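Local coordinates for protein myosin-I heavy chain (Dictyostelium discoideum, PDB 5EJR) that is an actin-based motor with ATPase activity involved in the early steps of phagocytosis and adhesion, here represented by a tail MyTH4-FERM domain, at residues S4-R13 against S143-Q151. Residues are numbered along the deposited sequence; the frame is centred on the assembly and turned at random.
Sequences SQLAQWASTR and SLLQPFMEQ
Trp-9 and Leu-6 of the short N-terminal helix 5-11 pack on Leu-144, Pro-147 and Gln-151 of helix 142-159, in a mostly apolar helix-helix contact on the MyTH4 part of this myosin tail piece. The axes of helix 5-11 and segment 143-151 come within 8.2 Å and run roughly antiparallel, at 143°. The CG of Trp-9 lies anti to the backbone N (chi1 173°), which sends the indole across to Leu-144. Leu-144 CD1 sits over the centre of the six-membered ring of Trp-9, 3.4 Å from the centroid, a CH-pi contact. Arg-13 CD covers the opposite face, nearer the rim. Arg-13 NH1 donates to Trp-9 O in the carbonyl plane, on a lone pair, at 2.8 Å. With this bond made, Trp-9 NE1 lies over one face of the guanidinium, toward its rim. Ser-143 OG meets the edge of the indole, 2.9 Å from Trp-9 NE1. Farther along, Leu-6 lies beside Leu-144, with their CD1 atoms 3.8 Å apart. Leu-6 CD2 touches Gln-151 CG at 3.7 Å. Pro-147 CB rests on the backbone of the first turn, 3.5 Å from Gln-5 O. Helix 104-113 also lines this interface: Cys-109 touches Trp-9, and Tyr-112 OH is hydrogen-bonded to Gln-151 NE2. Replacing Trp-9 by an alanine removes the indole, and Leu-144 CD1 and Arg-13 CD would probably face a gap where the ring lay. One water accepts from Leu-6 N and donates to Pro-147 O, with a weak bond to Gln-151 OE1. Helix 5-11 is thus held mainly by apolar packing, while this water satisfies Leu-6 N.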
ATOM      1  N   SER A   4      10.279  36.225 -20.186  1.00 64.06           N
ATOM      2  CA  SER A   4      10.833  35.178 -19.318  1.00 61.31           C
ATOM      3  C   SER A   4      11.115  33.900 -20.102  1.00 61.10           C
ATOM      4  O   SER A   4      10.629  33.759 -21.225  1.00 60.46           O
ATOM      5  CB  SER A   4       9.878  34.879 -18.167  1.00 63.24           C
ATOM      6  OG  SER A   4       8.704  34.218 -18.615  1.00 68.71           O
ATOM      7  N   GLN A   5      11.884  32.962 -19.511  1.00 55.73           N
ATOM      8  CA  GLN A   5      12.207  31.676 -20.139  1.00 54.19           C
ATOM      9  C   GLN A   5      10.931  30.874 -20.404  1.00 54.37           C
ATOM     10  O   GLN A   5      10.820  30.264 -21.467  1.00 52.63           O
ATOM     11  CB  GLN A   5      13.209  30.874 -19.300  1.00 55.23           C
ATOM     12  CG  GLN A   5      14.605  31.480 -19.256  1.00 80.83           C
ATOM     13  CD  GLN A   5      15.495  30.978 -20.364  1.00107.02           C
ATOM     14  OE1 GLN A   5      15.331  31.325 -21.544  1.00103.79           O
ATOM     15  NE2 GLN A   5      16.493  30.184 -20.000  1.00100.12           N
ATOM     16  N   LEU A   6       9.942  30.933 -19.471  1.00 49.49           N
ATOM     17  CA  LEU A   6       8.652  30.252 -19.622  1.00 48.18           C
ATOM     18  C   LEU A   6       7.847  30.830 -20.798  1.00 49.86           C
ATOM     19  O   LEU A   6       7.313  30.060 -21.592  1.00 48.01           O
ATOM     20  CB  LEU A   6       7.824  30.255 -18.309  1.00 47.54           C
ATOM     21  CG  LEU A   6       6.381  29.701 -18.381  1.00 51.23           C
ATOM     22  CD1 LEU A   6       6.356  28.189 -18.610  1.00 50.50           C
ATOM     23  CD2 LEU A   6       5.594  30.039 -17.145  1.00 52.71           C
ATOM     24  N   ALA A   7       7.768  32.175 -20.903  1.00 46.71           N
ATOM     25  CA  ALA A   7       7.060  32.882 -21.977  1.00 46.87           C
ATOM     26  C   ALA A   7       7.686  32.564 -23.331  1.00 52.13           C
ATOM     27  O   ALA A   7       6.948  32.359 -24.293  1.00 51.97           O
ATOM     28  CB  ALA A   7       7.079  34.387 -21.723  1.00 48.04           C
ATOM     29  N   GLN A   8       9.040  32.484 -23.399  1.00 49.51           N
ATOM     30  CA  GLN A   8       9.792  32.142 -24.616  1.00 50.06           C
ATOM     31  C   GLN A   8       9.458  30.723 -25.078  1.00 52.69           C
ATOM     32  O   GLN A   8       9.315  30.491 -26.281  1.00 52.55           O
ATOM     33  CB  GLN A   8      11.297  32.276 -24.394  1.00 51.86           C
ATOM     34  CG  GLN A   8      11.800  33.721 -24.406  1.00 66.77           C
ATOM     35  CD  GLN A   8      13.262  33.834 -24.033  1.00 93.50           C
ATOM     36  OE1 GLN A   8      14.088  32.953 -24.323  1.00 92.77           O
ATOM     37  NE2 GLN A   8      13.621  34.943 -23.401  1.00 85.35           N
ATOM     38  N   TRP A   9       9.303  29.782 -24.107  1.00 47.23           N
ATOM     39  CA  TRP A   9       8.929  28.390 -24.351  1.00 45.31           C
ATOM     40  C   TRP A   9       7.478  28.340 -24.855  1.00 48.73           C
ATOM     41  O   TRP A   9       7.185  27.618 -25.799  1.00 47.59           O
ATOM     42  CB  TRP A   9       9.115  27.553 -23.057  1.00 42.82           C
ATOM     43  CG  TRP A   9       8.615  26.134 -23.140  1.00 42.80           C
ATOM     44  CD1 TRP A   9       9.340  25.023 -23.461  1.00 44.88           C
ATOM     45  CD2 TRP A   9       7.282  25.680 -22.871  1.00 42.22           C
ATOM     46  NE1 TRP A   9       8.536  23.905 -23.418  1.00 43.20           N
ATOM     47  CE2 TRP A   9       7.276  24.277 -23.033  1.00 45.05           C
ATOM     48  CE3 TRP A   9       6.100  26.319 -22.462  1.00 43.93           C
ATOM     49  CZ2 TRP A   9       6.128  23.507 -22.823  1.00 44.69           C
ATOM     50  CZ3 TRP A   9       4.957  25.562 -22.285  1.00 45.17           C
ATOM     51  CH2 TRP A   9       4.973  24.173 -22.476  1.00 45.28           C
ATOM     52  N   ALA A  10       6.581  29.101 -24.224  1.00 46.15           N
ATOM     53  CA  ALA A  10       5.166  29.159 -24.573  1.00 46.25           C
ATOM     54  C   ALA A  10       4.896  29.877 -25.905  1.00 52.12           C
ATOM     55  O   ALA A  10       3.854  29.630 -26.511  1.00 50.66           O
ATOM     56  CB  ALA A  10       4.391  29.834 -23.464  1.00 46.81           C
ATOM     57  N   SER A  11       5.825  30.764 -26.351  1.00 51.41           N
ATOM     58  CA  SER A  11       5.698  31.549 -27.591  1.00 52.76           C
ATOM     59  C   SER A  11       5.404  30.701 -28.842  1.00 58.08           C
ATOM     60  O   SER A  11       4.582  31.096 -29.670  1.00 58.30           O
ATOM     61  CB  SER A  11       6.927  32.427 -27.808  1.00 56.18           C
ATOM     62  OG  SER A  11       8.029  31.703 -28.338  1.00 63.48           O
ATOM     63  N   THR A  12       6.039  29.518 -28.941  1.00 54.77           N
ATOM     64  CA  THR A  12       5.911  28.585 -30.069  1.00 54.02           C
ATOM     65  C   THR A  12       5.051  27.339 -29.744  1.00 56.62           C
ATOM     66  O   THR A  12       5.109  26.357 -30.497  1.00 56.63           O
ATOM     67  CB  THR A  12       7.323  28.158 -30.524  1.00 61.29           C
ATOM     68  OG1 THR A  12       7.963  27.437 -29.463  1.00 60.59           O
ATOM     69  CG2 THR A  12       8.190  29.333 -30.957  1.00 58.79           C
ATOM     70  N   ARG A  13       4.282  27.354 -28.624  1.00 50.61           N
ATOM     71  CA  ARG A  13       3.492  26.191 -28.185  1.00 47.74           C
ATOM     72  C   ARG A  13       2.085  26.520 -27.693  1.00 50.48           C
ATOM     73  O   ARG A  13       1.166  25.732 -27.912  1.00 49.91           O
ATOM     74  CB  ARG A  13       4.244  25.390 -27.101  1.00 44.55           C
ATOM     75  CG  ARG A  13       5.604  24.826 -27.521  1.00 48.72           C
ATOM     76  CD  ARG A  13       6.386  24.343 -26.314  1.00 49.25           C
ATOM     77  NE  ARG A  13       7.642  23.672 -26.666  1.00 49.01           N
ATOM     78  CZ  ARG A  13       8.813  24.284 -26.806  1.00 62.10           C
ATOM     79  NH1 ARG A  13       8.906  25.601 -26.656  1.00 48.11           N
ATOM     80  NH2 ARG A  13       9.898  23.589 -27.117  1.00 53.25           N
ATOM     81  N   SER A 143      12.146  20.047 -22.347  1.00 47.41           N
ATOM     82  CA  SER A 143      11.995  21.383 -22.914  1.00 47.53           C
ATOM     83  C   SER A 143      11.418  22.350 -21.886  1.00 49.72           C
ATOM     84  O   SER A 143      11.915  23.466 -21.786  1.00 50.64           O
ATOM     85  CB  SER A 143      11.092  21.336 -24.142  1.00 50.56           C
ATOM     86  OG  SER A 143      10.849  22.635 -24.650  1.00 64.09           O
ATOM     87  N   LEU A 144      10.363  21.931 -21.143  1.00 44.21           N
ATOM     88  CA  LEU A 144       9.691  22.758 -20.137  1.00 43.70           C
ATOM     89  C   LEU A 144      10.439  22.840 -18.799  1.00 46.93           C
ATOM     90  O   LEU A 144      10.359  23.879 -18.152  1.00 45.64           O
ATOM     91  CB  LEU A 144       8.228  22.307 -19.923  1.00 42.54           C
ATOM     92  CG  LEU A 144       7.367  23.089 -18.905  1.00 46.08           C
ATOM     93  CD1 LEU A 144       7.069  24.502 -19.377  1.00 46.40           C
ATOM     94  CD2 LEU A 144       6.073  22.383 -18.619  1.00 46.59           C
ATOM     95  N   LEU A 145      11.155  21.771 -18.394  1.00 44.49           N
ATOM     96  CA  LEU A 145      11.860  21.663 -17.101  1.00 45.60           C
ATOM     97  C   LEU A 145      12.604  22.938 -16.647  1.00 49.08           C
ATOM     98  O   LEU A 145      12.182  23.522 -15.652  1.00 48.21           O
ATOM     99  CB  LEU A 145      12.805  20.442 -17.056  1.00 46.14           C
ATOM    100  CG  LEU A 145      13.435  20.114 -15.696  1.00 52.00           C
ATOM    101  CD1 LEU A 145      12.383  19.659 -14.670  1.00 51.62           C
ATOM    102  CD2 LEU A 145      14.532  19.084 -15.839  1.00 56.57           C
ATOM    103  N   GLN A 146      13.680  23.368 -17.346  1.00 47.35           N
ATOM    104  CA  GLN A 146      14.445  24.560 -16.960  1.00 48.43           C
ATOM    105  C   GLN A 146      13.603  25.859 -16.987  1.00 52.51           C
ATOM    106  O   GLN A 146      13.534  26.501 -15.935  1.00 53.18           O
ATOM    107  CB  GLN A 146      15.749  24.705 -17.764  1.00 50.85           C
ATOM    108  CG  GLN A 146      16.915  25.227 -16.926  1.00 64.25           C
ATOM    109  CD  GLN A 146      17.388  24.232 -15.885  1.00 78.58           C
ATOM    110  OE1 GLN A 146      17.936  23.167 -16.202  1.00 72.55           O
ATOM    111  NE2 GLN A 146      17.188  24.564 -14.618  1.00 66.34           N
ATOM    112  N   PRO A 147      12.909  26.244 -18.101  1.00 47.03           N
ATOM    113  CA  PRO A 147      12.076  27.465 -18.060  1.00 46.26           C
ATOM    114  C   PRO A 147      11.048  27.510 -16.920  1.00 45.73           C
ATOM    115  O   PRO A 147      10.905  28.566 -16.294  1.00 44.53           O
ATOM    116  CB  PRO A 147      11.393  27.474 -19.436  1.00 48.62           C
ATOM    117  CG  PRO A 147      12.300  26.707 -20.316  1.00 53.14           C
ATOM    118  CD  PRO A 147      12.860  25.622 -19.445  1.00 48.38           C
ATOM    119  N   PHE A 148      10.367  26.371 -16.628  1.00 39.21           N
ATOM    120  CA  PHE A 148       9.357  26.269 -15.561  1.00 38.47           C
ATOM    121  C   PHE A 148       9.983  26.466 -14.174  1.00 44.56           C
ATOM    122  O   PHE A 148       9.360  27.098 -13.308  1.00 43.87           O
ATOM    123  CB  PHE A 148       8.588  24.933 -15.631  1.00 38.40           C
ATOM    124  CG  PHE A 148       7.387  24.819 -14.712  1.00 38.99           C
ATOM    125  CD1 PHE A 148       7.520  24.317 -13.416  1.00 41.12           C
ATOM    126  CD2 PHE A 148       6.118  25.160 -15.154  1.00 39.95           C
ATOM    127  CE1 PHE A 148       6.408  24.194 -12.572  1.00 40.60           C
ATOM    128  CE2 PHE A 148       5.008  25.051 -14.302  1.00 42.00           C
ATOM    129  CZ  PHE A 148       5.159  24.553 -13.021  1.00 39.03           C
ATOM    130  N   MET A 149      11.199  25.906 -13.964  1.00 42.30           N
ATOM    131  CA  MET A 149      11.936  26.014 -12.703  1.00 42.68           C
ATOM    132  C   MET A 149      12.348  27.464 -12.458  1.00 46.61           C
ATOM    133  O   MET A 149      12.103  27.992 -11.363  1.00 45.73           O
ATOM    134  CB  MET A 149      13.154  25.077 -12.678  1.00 45.14           C
ATOM    135  CG  MET A 149      12.797  23.661 -12.291  1.00 49.28           C
ATOM    136  SD  MET A 149      14.237  22.718 -11.738  1.00 55.17           S
ATOM    137  CE  MET A 149      14.965  22.307 -13.274  1.00 52.57           C
ATOM    138  N   GLU A 150      12.914  28.120 -13.504  1.00 42.69           N
ATOM    139  CA  GLU A 150      13.321  29.533 -13.483  1.00 43.58           C
ATOM    140  C   GLU A 150      12.154  30.451 -13.120  1.00 45.27           C
ATOM    141  O   GLU A 150      12.343  31.422 -12.395  1.00 44.88           O
ATOM    142  CB  GLU A 150      13.950  29.958 -14.828  1.00 45.98           C
ATOM    143  CG  GLU A 150      15.296  29.308 -15.129  1.00 57.70           C
ATOM    144  CD  GLU A 150      16.410  29.490 -14.110  1.00 78.83           C
ATOM    145  OE1 GLU A 150      16.486  30.568 -13.476  1.00 61.47           O
ATOM    146  OE2 GLU A 150      17.230  28.553 -13.969  1.00 76.81           O
ATOM    147  N   GLN A 151      10.945  30.109 -13.585  1.00 40.63           N
ATOM    148  CA  GLN A 151       9.715  30.825 -13.273  1.00 40.05           C
ATOM    149  C   GLN A 151       9.379  30.659 -11.790  1.00 43.82           C
ATOM    150  O   GLN A 151       9.086  31.653 -11.135  1.00 43.80           O
ATOM    151  CB  GLN A 151       8.561  30.340 -14.163  1.00 41.41           C
ATOM    152  CG  GLN A 151       7.270  31.159 -14.013  1.00 54.46           C
ATOM    153  CD  GLN A 151       7.255  32.515 -14.701  1.00 74.56           C
ATOM    154  OE1 GLN A 151       8.208  32.934 -15.375  1.00 71.71           O
ATOM    155  NE2 GLN A 151       6.143  33.229 -14.562  1.00 67.41           N
TER
HETATM  156  O   HOH W   1      11.010  31.531 -16.825  1.00 36.43           O